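PDB 7AE5: protein ShdD from Sedimentibacter hydroxybenzoicus, which takes part in the anaerobic, non-oxidative decarboxylation and detoxification of phenolic derivatives, although its precise biochemical role in phenolic acid metabolism is unknown. Local coordinates for residues 1-6 / 33-38; 10-15 / 25-30. All blocks are in the same frame, centred on the assembly; numbering follows the deposited sequence.

Contact 1: 1-6 / 33-38; sequences MKCHRC and YSWRST. With ZN (zinc ion), chain Z.
The edge of the His-4 imidazole stands against the face of the Trp-35 indole in a T-shaped (edge-to-face) stack, the two planes 89° apart. ND1 and CE1 make the approach, with His-4 CE1 3.5 Å from Trp-35 NE1. The Trp-35 CG lies between its backbone N and carbonyl carbon (chi1 70°), which turns the broad indole from strand 34-36 toward the N-terminal loop. Tryptophan suits the place because its length spans two partners: while the five-membered ring receives His-4, the far end of the six-membered ring reaches the main chain, Trp-35 CH2 lying 3.6 Å from Cys-3 CA. With an alanine here the indole face is gone, so the imidazole would probably be freer to turn and a gap would be likely to open beside Cys-3. That cysteine and Cys-6 form the first CxxC pair of a four-cysteine zinc site completed by Cys-28 and Cys-31, an arrangement that, with the short antiparallel sheet, resembles a zinc ribbon. Cys-3 SG binds the zinc ion at 2.3 Å and also accepts the N-H of Cys-6, with a weaker bond from Arg-5 N; these donors probably ease the charge on the sulfur. The same sulfur packs 4.0 Å from Tyr-33 CB and meets the phenol ring obliquely. Arg-5 crosses Tyr-33 with CB over one face of the ring, then bends so that a face of its guanidinium lies over Tyr-33 CD1, the two planes 50° apart. Its NH2 bonds to Cys-31 O, and NH1 to the carbonyl of Gly-274 in the phenolic acid decarboxylase chain.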
loop_
_atom_site.group_PDB
_atom_site.type_symbol
_atom_site.label_atom_id
_atom_site.label_comp_id
_atom_site.label_asym_id
_atom_site.label_seq_id
_atom_site.Cartn_x
_atom_site.Cartn_y
_atom_site.Cartn_z
ATOM N N MET H 1 -13.365 2.374 59.891
ATOM C CA MET H 1 -13.397 1.391 58.814
ATOM C C MET H 1 -13.824 2.050 57.505
ATOM O O MET H 1 -15.014 2.234 57.249
ATOM C CB MET H 1 -14.338 0.242 59.172
ATOM C CG MET H 1 -13.835 -1.123 58.750
ATOM S SD MET H 1 -15.176 -2.199 58.216
ATOM C CE MET H 1 -16.341 -1.979 59.561
ATOM N N LYS H 2 -12.843 2.389 56.677
ATOM C CA LYS H 2 -13.062 3.232 55.514
ATOM C C LYS H 2 -13.362 2.404 54.269
ATOM O O LYS H 2 -12.989 1.234 54.157
ATOM C CB LYS H 2 -11.841 4.118 55.266
ATOM C CG LYS H 2 -11.461 4.995 56.453
ATOM C CD LYS H 2 -10.390 6.024 56.096
ATOM C CE LYS H 2 -9.650 5.660 54.815
ATOM N NZ LYS H 2 -8.619 6.677 54.465
ATOM N N CYS H 3 -14.045 3.043 53.323
ATOM C CA CYS H 3 -14.303 2.424 52.032
ATOM C C CYS H 3 -13.001 2.309 51.248
ATOM O O CYS H 3 -12.284 3.297 51.067
ATOM C CB CYS H 3 -15.331 3.246 51.255
ATOM S SG CYS H 3 -15.347 2.939 49.480
ATOM N N HIS H 4 -12.692 1.096 50.785
ATOM C CA HIS H 4 -11.405 0.844 50.145
ATOM C C HIS H 4 -11.252 1.572 48.816
ATOM O O HIS H 4 -10.121 1.762 48.358
ATOM C CB HIS H 4 -11.213 -0.660 49.934
ATOM C CG HIS H 4 -11.209 -1.451 51.204
ATOM N ND1 HIS H 4 -12.367 -1.858 51.829
ATOM C CD2 HIS H 4 -10.188 -1.908 51.968
ATOM C CE1 HIS H 4 -12.061 -2.533 52.923
ATOM N NE2 HIS H 4 -10.746 -2.578 53.031
ATOM N N ARG H 5 -12.354 1.989 48.194
ATOM C CA ARG H 5 -12.295 2.600 46.872
ATOM C C ARG H 5 -12.128 4.116 46.937
ATOM O O ARG H 5 -11.258 4.676 46.264
ATOM C CB ARG H 5 -13.554 2.245 46.076
ATOM C CG ARG H 5 -13.717 3.040 44.793
ATOM C CD ARG H 5 -14.474 2.240 43.751
ATOM N NE ARG H 5 -15.918 2.397 43.885
ATOM C CZ ARG H 5 -16.810 1.769 43.132
ATOM N NH1 ARG H 5 -16.441 0.923 42.185
ATOM N NH2 ARG H 5 -18.105 1.993 43.337
ATOM N N CYS H 6 -12.951 4.792 47.735
ATOM C CA CYS H 6 -12.944 6.246 47.794
ATOM C C CYS H 6 -12.503 6.796 49.144
ATOM O O CYS H 6 -12.430 8.019 49.303
ATOM C CB CYS H 6 -14.330 6.792 47.437
ATOM S SG CYS H 6 -15.522 6.708 48.778
ATOM N N TYR H 33 -19.578 1.350 46.708
ATOM C CA TYR H 33 -18.719 0.175 46.785
ATOM C C TYR H 33 -19.121 -0.686 47.976
ATOM O O TYR H 33 -19.374 -0.181 49.071
ATOM C CB TYR H 33 -17.252 0.590 46.907
ATOM C CG TYR H 33 -16.272 -0.559 46.797
ATOM C CD1 TYR H 33 -16.047 -1.195 45.581
ATOM C CD2 TYR H 33 -15.566 -1.004 47.907
ATOM C CE1 TYR H 33 -15.149 -2.245 45.477
ATOM C CE2 TYR H 33 -14.667 -2.053 47.814
ATOM C CZ TYR H 33 -14.462 -2.669 46.596
ATOM O OH TYR H 33 -13.570 -3.712 46.501
ATOM N N SER H 34 -19.188 -1.996 47.755
ATOM C CA SER H 34 -19.577 -2.934 48.795
ATOM C C SER H 34 -18.573 -4.076 48.867
ATOM O O SER H 34 -17.912 -4.404 47.877
ATOM C CB SER H 34 -20.987 -3.490 48.557
ATOM O OG SER H 34 -21.042 -4.248 47.364
ATOM N N TRP H 35 -18.468 -4.680 50.049
ATOM C CA TRP H 35 -17.505 -5.753 50.255
ATOM C C TRP H 35 -17.875 -6.553 51.495
ATOM O O TRP H 35 -18.545 -6.057 52.405
ATOM C CB TRP H 35 -16.075 -5.209 50.371
ATOM C CG TRP H 35 -15.802 -4.436 51.627
ATOM C CD1 TRP H 35 -15.270 -4.919 52.788
ATOM C CD2 TRP H 35 -16.033 -3.039 51.842
ATOM N NE1 TRP H 35 -15.161 -3.911 53.713
ATOM C CE2 TRP H 35 -15.623 -2.747 53.158
ATOM C CE3 TRP H 35 -16.551 -2.008 51.053
ATOM C CZ2 TRP H 35 -15.713 -1.465 53.702
ATOM C CZ3 TRP H 35 -16.639 -0.738 51.593
ATOM C CH2 TRP H 35 -16.222 -0.478 52.905
ATOM N N ARG H 36 -17.423 -7.803 51.510
ATOM C CA ARG H 36 -17.631 -8.706 52.631
ATOM C C ARG H 36 -16.510 -8.547 53.650
ATOM O O ARG H 36 -15.364 -8.254 53.299
ATOM C CB ARG H 36 -17.689 -10.157 52.146
ATOM C CG ARG H 36 -18.626 -11.055 52.938
ATOM C CD ARG H 36 -18.597 -12.481 52.403
ATOM N NE ARG H 36 -18.849 -12.535 50.968
ATOM C CZ ARG H 36 -20.056 -12.537 50.419
ATOM N NH1 ARG H 36 -21.152 -12.487 51.158
ATOM N NH2 ARG H 36 -20.166 -12.591 49.094
ATOM N N SER H 37 -16.854 -8.748 54.926
ATOM C CA SER H 37 -15.860 -8.655 55.990
ATOM C C SER H 37 -14.747 -9.680 55.830
ATOM O O SER H 37 -13.654 -9.483 56.373
ATOM C CB SER H 37 -16.532 -8.825 57.356
ATOM O OG SER H 37 -17.206 -10.070 57.445
ATOM N N THR H 38 -14.998 -10.767 55.097
ATOM C CA THR H 38 -13.972 -11.772 54.847
ATOM C C THR H 38 -12.978 -11.343 53.777
ATOM O O THR H 38 -11.861 -11.873 53.741
ATOM C CB THR H 38 -14.622 -13.098 54.441
ATOM O OG1 THR H 38 -15.297 -12.938 53.187
ATOM C CG2 THR H 38 -15.619 -13.545 55.495
HETATM ZN ZN ZN Z . -16.663 4.683 48.675
#

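Contact 2: 10-15 / 25-30; sequences NVRKMV and VYVCEK. With ZN (zinc ion), chain Z.
Val-27 CG1 and Arg-12 CG each sit between their own backbone N and carbonyl carbon (chi1 56° and 69°), and this shared choice sends the two side chains off alongside each other in the same direction. Arg-12 CG touches Val-27 CG1 at 4.0 Å, and the extended arginine then lays one face of its guanidinium over that methyl. Glu-29 comes to the guanidinium's edge with its carboxylate turned 87° from it; Arg-12 NE and Glu-29 OE2 are 4.1 Å apart, beyond a salt bridge, and the arginine spends its charge instead on Asp-173 of the phenolic acid decarboxylase chain. Met-14 crosses Val-27 at about a right angle, its flexible thioether placing Met-14 CE 3.7 Å from Val-27 CB. Beneath these side chains the strands pair antiparallel, Arg-12 and Val-27 exchanging both backbone bonds and Glu-29 N closing on Asn-10 O at 2.9 Å. The register slips at a classic beta bulge, where Met-14 and Val-15 both face Val-25. Val-25 O accepts from Met-14 N at 2.7 Å and, weakly, from Val-15 N. Within the bulge, Val-15 CG2 packs 3.8 Å from Val-25 CB, a match of compact, beta-branched side chains well suited to a strand. On the opposite face Val-11 CG1 rests 3.8 Å from Tyr-26 CB, and Cys-28 lends its sulfur to the zinc ion. The two strands, 11-16 and 24-28, make a beta hairpin. Strand 24-28 is the middle of the sheet, flanked on its other edge by strand 34-36, from which Trp-35 covers Val-11, while Ser-34 meets Met-14 and Val-27 on the face turned toward the decarboxylase chain.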
loop_
_atom_site.group_PDB
_atom_site.type_symbol
_atom_site.label_atom_id
_atom_site.label_comp_id
_atom_site.label_asym_id
_atom_site.label_seq_id
_atom_site.Cartn_x
_atom_site.Cartn_y
_atom_site.Cartn_z
ATOM N N ASN H 10 -18.138 7.140 55.536
ATOM C CA ASN H 10 -19.592 6.993 55.490
ATOM C C ASN H 10 -19.937 5.597 54.966
ATOM O O ASN H 10 -20.439 5.407 53.857
ATOM C CB ASN H 10 -20.211 8.088 54.635
ATOM C CG ASN H 10 -21.709 8.202 54.828
ATOM O OD1 ASN H 10 -22.295 7.513 55.664
ATOM N ND2 ASN H 10 -22.339 9.081 54.056
ATOM N N VAL H 11 -19.654 4.604 55.807
ATOM C CA VAL H 11 -19.870 3.198 55.496
ATOM C C VAL H 11 -20.848 2.629 56.514
ATOM O O VAL H 11 -20.753 2.923 57.709
ATOM C CB VAL H 11 -18.542 2.411 55.506
ATOM C CG1 VAL H 11 -18.796 0.908 55.528
ATOM C CG2 VAL H 11 -17.686 2.800 54.310
ATOM N N ARG H 12 -21.795 1.824 56.036
ATOM C CA ARG H 12 -22.774 1.176 56.894
ATOM C C ARG H 12 -22.833 -0.308 56.561
ATOM O O ARG H 12 -22.341 -0.757 55.522
ATOM C CB ARG H 12 -24.163 1.808 56.743
ATOM C CG ARG H 12 -24.805 1.549 55.394
ATOM C CD ARG H 12 -26.193 2.160 55.310
ATOM N NE ARG H 12 -26.769 1.990 53.982
ATOM C CZ ARG H 12 -27.521 0.961 53.616
ATOM N NH1 ARG H 12 -27.830 -0.006 54.465
ATOM N NH2 ARG H 12 -27.973 0.899 52.367
ATOM N N LYS H 13 -23.447 -1.070 57.462
ATOM C CA LYS H 13 -23.596 -2.507 57.273
ATOM C C LYS H 13 -24.820 -2.795 56.415
ATOM O O LYS H 13 -25.941 -2.414 56.771
ATOM C CB LYS H 13 -23.712 -3.216 58.618
ATOM C CG LYS H 13 -24.076 -4.681 58.487
ATOM C CD LYS H 13 -23.391 -5.508 59.547
ATOM C CE LYS H 13 -23.957 -5.218 60.923
ATOM N NZ LYS H 13 -25.412 -5.514 60.974
ATOM N N MET H 14 -24.607 -3.474 55.288
ATOM C CA MET H 14 -25.713 -3.843 54.414
ATOM C C MET H 14 -26.502 -5.014 54.989
ATOM O O MET H 14 -27.709 -4.906 55.229
ATOM C CB MET H 14 -25.187 -4.181 53.017
ATOM C CG MET H 14 -26.153 -3.860 51.893
ATOM S SD MET H 14 -25.778 -4.802 50.404
ATOM C CE MET H 14 -24.402 -3.857 49.757
ATOM N N VAL H 15 -25.830 -6.141 55.222
ATOM C CA VAL H 15 -26.489 -7.352 55.695
ATOM C C VAL H 15 -25.528 -8.137 56.572
ATOM O O VAL H 15 -24.305 -8.019 56.453
ATOM C CB VAL H 15 -26.978 -8.238 54.525
ATOM C CG1 VAL H 15 -28.313 -7.746 53.989
ATOM C CG2 VAL H 15 -25.926 -8.282 53.425
ATOM N N VAL H 25 -21.580 -7.729 55.280
ATOM C CA VAL H 25 -21.317 -6.997 54.047
ATOM C C VAL H 25 -21.496 -5.513 54.320
ATOM O O VAL H 25 -22.534 -5.094 54.847
ATOM C CB VAL H 25 -22.230 -7.454 52.895
ATOM C CG1 VAL H 25 -21.835 -6.753 51.607
ATOM C CG2 VAL H 25 -22.154 -8.960 52.724
ATOM N N TYR H 26 -20.490 -4.723 53.961
ATOM C CA TYR H 26 -20.508 -3.280 54.130
ATOM C C TYR H 26 -20.648 -2.606 52.774
ATOM O O TYR H 26 -20.303 -3.178 51.738
ATOM C CB TYR H 26 -19.237 -2.802 54.838
ATOM C CG TYR H 26 -18.967 -3.552 56.120
ATOM C CD1 TYR H 26 -19.687 -3.273 57.273
ATOM C CD2 TYR H 26 -18.006 -4.553 56.173
ATOM C CE1 TYR H 26 -19.450 -3.961 58.446
ATOM C CE2 TYR H 26 -17.762 -5.247 57.342
ATOM C CZ TYR H 26 -18.487 -4.948 58.474
ATOM O OH TYR H 26 -18.248 -5.636 59.641
ATOM N N VAL H 27 -21.171 -1.382 52.786
ATOM C CA VAL H 27 -21.384 -0.614 51.563
ATOM C C VAL H 27 -21.105 0.856 51.844
ATOM O O VAL H 27 -21.513 1.395 52.880
ATOM C CB VAL H 27 -22.809 -0.816 50.998
ATOM C CG1 VAL H 27 -23.867 -0.458 52.037
ATOM C CG2 VAL H 27 -23.003 -0.010 49.713
ATOM N N CYS H 28 -20.392 1.496 50.923
ATOM C CA CYS H 28 -20.097 2.916 51.028
ATOM C C CYS H 28 -21.302 3.730 50.574
ATOM O O CYS H 28 -21.890 3.450 49.526
ATOM C CB CYS H 28 -18.871 3.259 50.183
ATOM S SG CYS H 28 -18.525 5.018 50.038
ATOM N N GLU H 29 -21.674 4.732 51.370
ATOM C CA GLU H 29 -22.812 5.574 51.027
ATOM C C GLU H 29 -22.452 6.693 50.060
ATOM O O GLU H 29 -23.353 7.392 49.586
ATOM C CB GLU H 29 -23.437 6.161 52.295
ATOM C CG GLU H 29 -24.115 5.125 53.183
ATOM C CD GLU H 29 -25.265 5.701 53.986
ATOM O OE1 GLU H 29 -26.191 6.279 53.377
ATOM O OE2 GLU H 29 -25.247 5.573 55.229
ATOM N N LYS H 30 -21.168 6.877 49.752
ATOM C CA LYS H 30 -20.771 7.890 48.782
ATOM C C LYS H 30 -20.625 7.314 47.375
ATOM O O LYS H 30 -21.124 7.900 46.410
ATOM C CB LYS H 30 -19.463 8.560 49.215
ATOM C CG LYS H 30 -19.302 9.974 48.681
ATOM C CD LYS H 30 -17.894 10.228 48.164
ATOM C CE LYS H 30 -16.943 10.595 49.286
ATOM N NZ LYS H 30 -15.673 11.171 48.762
HETATM ZN ZN ZN Z . -16.663 4.683 48.675
#

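Overall arrangement
Contact 2 is nested inside the chain loop that contact 1 closes, and their centres lie about 8 Å apart. The hairpin of strands 11-16 and 24-28 supplies contact 2; strand 34-36, which follows next in the chain, belongs to contact 1 and completes an antiparallel sheet with 24-28 in the middle. Two probable hydrogen bonds join them, Tyr-33 O to Cys-28 N at 2.7 Å and Trp-35 O to Tyr-26 N at 2.8 Å. Both also share the zinc ion: 1-6 brings two cysteines and 25-30 a third, with Cys-31 the fourth. Metal and sheet thus tie this small domain together, and both contacts border the phenolic acid decarboxylase chain of the complex.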